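Local coordinates for protein Pgp2 (Campylobacter jejuni subsp. jejuni, PDB 6XJ6) that probably trims peptidoglycan as an LD-carboxypeptidase of the YkuD family and, through a peptidoglycan-binding pocket on its accessory NTF2 domain, directs helical cell shape, at residues P90-Y101 with G113-L123. Residues are numbered along the deposited sequence; the frame is centred on the assembly and turned at random.
Sequences PYYGPFAFATTY and GGGIWIHGYPL
Tyr92 turns its ring edge to one face of His119 in an edge-to-face pair, Tyr92 CD1 offset toward the imidazole rim 3.7 Å from His119 CD2 and the planes at 76°. One face of the same tyrosine receives the edge of Trp117, whose CZ3 sits over the ring centre; Tyr91 CD1, from the same segment, sits over the opposite face. Trp117 CE3 meets Ala96 CB, and Trp117 CD1 comes within 3.7 Å of Ala98 CB. His119 is the predicted proton donor/acceptor of this L,D-transpeptidase-type domain, and its side chain touches the predicted nucleophile Cys136. With chi1 at 60°, CG stands between the backbone N and the carbonyl carbon, which brings ND1 to Gly120 O (2.8 Å), in the ring plane and on a lone pair, fixing the ring's rotation. On the sheet face away from Trp117 and Ala98 lie the side chains of Phe97 and Ile118, an antiparallel hydrogen-bonded pair with reciprocal bonds, Ile118 N to Phe97 O (2.8 Å) and Phe97 N to Ile118 O, within a small three-stranded sheet that strand 137-138 completes. At one end, Ile116 O accepts from both Thr99 N (2.9 Å) and Thr99 OG1 (2.8 Å). Toward the other, Gly120 N donates to Tyr92 O (2.8 Å), and a water bridges Tyr91 O and Gly120 O; beyond it Leu123 N bonds Pro90 O at 3.1 Å.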
loop_
_atom_site.group_PDB
_atom_site.type_symbol
_atom_site.label_atom_id
_atom_site.label_comp_id
_atom_site.label_asym_id
_atom_site.label_seq_id
_atom_site.Cartn_x
_atom_site.Cartn_y
_atom_site.Cartn_z
ATOM N N PRO A 90 12.866 -9.515 -25.702
ATOM C CA PRO A 90 14.139 -8.975 -25.195
ATOM C C PRO A 90 14.113 -7.483 -24.945
ATOM O O PRO A 90 15.075 -6.951 -24.377
ATOM C CB PRO A 90 15.137 -9.328 -26.304
ATOM C CG PRO A 90 14.312 -9.369 -27.536
ATOM C CD PRO A 90 12.979 -9.934 -27.111
ATOM N N TYR A 91 13.054 -6.791 -25.364
ATOM C CA TYR A 91 12.951 -5.365 -25.101
ATOM C C TYR A 91 13.008 -5.069 -23.609
ATOM O O TYR A 91 13.493 -4.007 -23.206
ATOM C CB TYR A 91 11.648 -4.829 -25.692
ATOM C CG TYR A 91 11.382 -3.394 -25.331
ATOM C CD1 TYR A 91 10.558 -3.071 -24.262
ATOM C CD2 TYR A 91 11.960 -2.360 -26.052
ATOM C CE1 TYR A 91 10.314 -1.760 -23.922
ATOM C CE2 TYR A 91 11.722 -1.043 -25.717
ATOM C CZ TYR A 91 10.900 -0.752 -24.650
ATOM O OH TYR A 91 10.654 0.554 -24.311
ATOM N N TYR A 92 12.530 -5.992 -22.779
ATOM C CA TYR A 92 12.423 -5.762 -21.343
ATOM C C TYR A 92 13.666 -6.177 -20.573
ATOM O O TYR A 92 13.685 -6.044 -19.344
ATOM C CB TYR A 92 11.210 -6.509 -20.783
ATOM C CG TYR A 92 9.906 -6.041 -21.391
ATOM C CD1 TYR A 92 9.335 -4.837 -21.006
ATOM C CD2 TYR A 92 9.263 -6.790 -22.367
ATOM C CE1 TYR A 92 8.149 -4.398 -21.564
ATOM C CE2 TYR A 92 8.085 -6.362 -22.928
ATOM C CZ TYR A 92 7.529 -5.167 -22.524
ATOM O OH TYR A 92 6.352 -4.736 -23.085
ATOM N N GLY A 93 14.702 -6.653 -21.253
ATOM C CA GLY A 93 15.867 -7.168 -20.578
ATOM C C GLY A 93 15.698 -8.630 -20.213
ATOM O O GLY A 93 14.908 -9.357 -20.820
ATOM N N PRO A 94 16.434 -9.091 -19.198
ATOM C CA PRO A 94 16.442 -10.535 -18.906
ATOM C C PRO A 94 15.177 -11.044 -18.237
ATOM O O PRO A 94 14.856 -12.231 -18.371
ATOM C CB PRO A 94 17.667 -10.700 -17.999
ATOM C CG PRO A 94 17.810 -9.371 -17.330
ATOM C CD PRO A 94 17.371 -8.347 -18.342
ATOM N N PHE A 95 14.457 -10.190 -17.516
ATOM C CA PHE A 95 13.255 -10.600 -16.801
ATOM C C PHE A 95 12.617 -9.374 -16.168
ATOM O O PHE A 95 13.154 -8.268 -16.283
ATOM C CB PHE A 95 13.557 -11.672 -15.741
ATOM C CG PHE A 95 14.782 -11.399 -14.904
ATOM C CD1 PHE A 95 15.954 -12.102 -15.125
ATOM C CD2 PHE A 95 14.756 -10.460 -13.885
ATOM C CE1 PHE A 95 17.085 -11.866 -14.357
ATOM C CE2 PHE A 95 15.883 -10.223 -13.106
ATOM C CZ PHE A 95 17.048 -10.929 -13.342
ATOM N N ALA A 96 11.482 -9.559 -15.495
ATOM C CA ALA A 96 10.684 -8.442 -15.013
ATOM C C ALA A 96 9.948 -8.850 -13.748
ATOM O O ALA A 96 9.872 -10.029 -13.392
ATOM C CB ALA A 96 9.679 -7.981 -16.077
ATOM N N PHE A 97 9.387 -7.843 -13.082
ATOM C CA PHE A 97 8.609 -8.010 -11.863
ATOM C C PHE A 97 7.420 -7.068 -11.965
ATOM O O PHE A 97 7.595 -5.877 -12.237
ATOM C CB PHE A 97 9.428 -7.626 -10.623
ATOM C CG PHE A 97 10.755 -8.328 -10.515
ATOM C CD1 PHE A 97 11.837 -7.909 -11.278
ATOM C CD2 PHE A 97 10.926 -9.395 -9.642
ATOM C CE1 PHE A 97 13.059 -8.543 -11.184
ATOM C CE2 PHE A 97 12.153 -10.036 -9.540
ATOM C CZ PHE A 97 13.221 -9.609 -10.318
ATOM N N ALA A 98 6.217 -7.580 -11.747
ATOM C CA ALA A 98 5.027 -6.763 -11.941
ATOM C C ALA A 98 4.597 -6.128 -10.627
ATOM O O ALA A 98 4.515 -6.812 -9.602
ATOM C CB ALA A 98 3.882 -7.597 -12.517
ATOM N N THR A 99 4.330 -4.820 -10.656
ATOM C CA THR A 99 3.683 -4.176 -9.524
ATOM C C THR A 99 2.176 -4.328 -9.660
ATOM O O THR A 99 1.652 -4.648 -10.730
ATOM C CB THR A 99 4.013 -2.680 -9.419
ATOM O OG1 THR A 99 3.195 -1.929 -10.333
ATOM C CG2 THR A 99 5.490 -2.387 -9.673
ATOM N N THR A 100 1.469 -4.067 -8.559
ATOM C CA THR A 100 0.027 -4.262 -8.500
ATOM C C THR A 100 -0.782 -3.046 -8.956
ATOM O O THR A 100 -1.980 -2.976 -8.660
ATOM C CB THR A 100 -0.391 -4.664 -7.090
ATOM O OG1 THR A 100 0.173 -3.736 -6.158
ATOM C CG2 THR A 100 0.101 -6.065 -6.780
ATOM N N TYR A 101 -0.180 -2.101 -9.670
ATOM C CA TYR A 101 -0.972 -1.001 -10.209
ATOM C C TYR A 101 -2.009 -1.544 -11.194
ATOM O O TYR A 101 -1.658 -2.331 -12.087
ATOM C CB TYR A 101 -0.127 0.059 -10.920
ATOM C CG TYR A 101 -1.019 1.149 -11.479
ATOM C CD1 TYR A 101 -1.358 2.260 -10.720
ATOM C CD2 TYR A 101 -1.578 1.031 -12.741
ATOM C CE1 TYR A 101 -2.209 3.232 -11.207
ATOM C CE2 TYR A 101 -2.434 1.998 -13.232
ATOM C CZ TYR A 101 -2.738 3.099 -12.462
ATOM O OH TYR A 101 -3.588 4.070 -12.935
ATOM N N GLY A 113 -5.275 1.615 -16.551
ATOM C CA GLY A 113 -3.929 1.255 -16.928
ATOM C C GLY A 113 -3.471 0.005 -16.202
ATOM O O GLY A 113 -4.233 -0.682 -15.513
ATOM N N GLY A 114 -2.184 -0.266 -16.354
ATOM C CA GLY A 114 -1.611 -1.502 -15.873
ATOM C C GLY A 114 -0.241 -1.687 -16.485
ATOM O O GLY A 114 0.322 -0.763 -17.068
ATOM N N GLY A 115 0.280 -2.900 -16.342
ATOM C CA GLY A 115 1.577 -3.204 -16.919
ATOM C C GLY A 115 2.691 -2.343 -16.369
ATOM O O GLY A 115 3.621 -1.982 -17.107
ATOM N N ILE A 116 2.626 -2.008 -15.082
ATOM C CA ILE A 116 3.667 -1.237 -14.421
ATOM C C ILE A 116 4.606 -2.236 -13.763
ATOM O O ILE A 116 4.277 -2.841 -12.735
ATOM C CB ILE A 116 3.086 -0.246 -13.404
ATOM C CG1 ILE A 116 2.110 0.720 -14.085
ATOM C CG2 ILE A 116 4.203 0.502 -12.698
ATOM C CD1 ILE A 116 2.705 1.536 -15.230
ATOM N N TRP A 117 5.769 -2.416 -14.375
ATOM C CA TRP A 117 6.740 -3.420 -13.987
ATOM C C TRP A 117 8.061 -2.749 -13.653
ATOM O O TRP A 117 8.315 -1.601 -14.025
ATOM C CB TRP A 117 7.031 -4.378 -15.152
ATOM C CG TRP A 117 5.847 -5.087 -15.726
ATOM C CD1 TRP A 117 4.602 -5.193 -15.185
ATOM C CD2 TRP A 117 5.817 -5.821 -16.952
ATOM N NE1 TRP A 117 3.787 -5.937 -16.014
ATOM C CE2 TRP A 117 4.517 -6.339 -17.103
ATOM C CE3 TRP A 117 6.767 -6.081 -17.945
ATOM C CZ2 TRP A 117 4.140 -7.092 -18.210
ATOM C CZ3 TRP A 117 6.392 -6.836 -19.038
ATOM C CH2 TRP A 117 5.093 -7.337 -19.160
ATOM N N ILE A 118 8.899 -3.494 -12.938
ATOM C CA ILE A 118 10.325 -3.228 -12.850
ATOM C C ILE A 118 11.003 -4.212 -13.789
ATOM O O ILE A 118 10.749 -5.421 -13.717
ATOM C CB ILE A 118 10.829 -3.405 -11.408
ATOM C CG1 ILE A 118 10.152 -2.389 -10.480
ATOM C CG2 ILE A 118 12.362 -3.292 -11.347
ATOM C CD1 ILE A 118 10.463 -2.597 -8.987
ATOM N N HIS A 119 11.843 -3.707 -14.686
ATOM C CA HIS A 119 12.487 -4.575 -15.663
ATOM C C HIS A 119 13.820 -3.952 -16.062
ATOM O O HIS A 119 14.320 -3.036 -15.401
ATOM C CB HIS A 119 11.541 -4.873 -16.839
ATOM C CG HIS A 119 11.095 -3.662 -17.600
ATOM N ND1 HIS A 119 11.963 -2.852 -18.296
ATOM C CD2 HIS A 119 9.859 -3.140 -17.788
ATOM C CE1 HIS A 119 11.282 -1.879 -18.880
ATOM N NE2 HIS A 119 10.003 -2.032 -18.590
ATOM N N GLY A 120 14.409 -4.473 -17.138
ATOM C CA GLY A 120 15.698 -4.044 -17.602
ATOM C C GLY A 120 15.631 -3.275 -18.902
ATOM O O GLY A 120 14.599 -2.694 -19.270
ATOM N N TYR A 121 16.753 -3.275 -19.615
ATOM C CA TYR A 121 16.931 -2.540 -20.853
ATOM C C TYR A 121 16.907 -3.489 -22.042
ATOM O O TYR A 121 17.252 -4.669 -21.906
ATOM C CB TYR A 121 18.286 -1.828 -20.842
ATOM C CG TYR A 121 18.328 -0.566 -20.011
ATOM C CD1 TYR A 121 18.509 0.671 -20.608
ATOM C CD2 TYR A 121 18.199 -0.612 -18.632
ATOM C CE1 TYR A 121 18.564 1.827 -19.860
ATOM C CE2 TYR A 121 18.241 0.541 -17.876
ATOM C CZ TYR A 121 18.428 1.759 -18.496
ATOM O OH TYR A 121 18.481 2.912 -17.750
ATOM N N PRO A 122 16.517 -3.002 -23.220
ATOM C CA PRO A 122 16.564 -3.840 -24.421
ATOM C C PRO A 122 17.930 -4.484 -24.591
ATOM O O PRO A 122 18.969 -3.821 -24.514
ATOM C CB PRO A 122 16.269 -2.846 -25.546
ATOM C CG PRO A 122 15.426 -1.807 -24.905
ATOM C CD PRO A 122 15.963 -1.666 -23.509
ATOM N N LEU A 123 17.921 -5.799 -24.810
ATOM C CA LEU A 123 19.168 -6.534 -24.962
ATOM C C LEU A 123 19.949 -6.094 -26.193
ATOM O O LEU A 123 21.157 -6.343 -26.266
ATOM C CB LEU A 123 18.881 -8.033 -25.031
ATOM C CG LEU A 123 18.166 -8.645 -23.823
ATOM C CD1 LEU A 123 17.895 -10.113 -24.076
ATOM C CD2 LEU A 123 18.967 -8.477 -22.549
HETATM O O HOH W 1 13.011 -1.867 -21.535
HETATM O O HOH W 2 0.848 -2.986 -12.935
#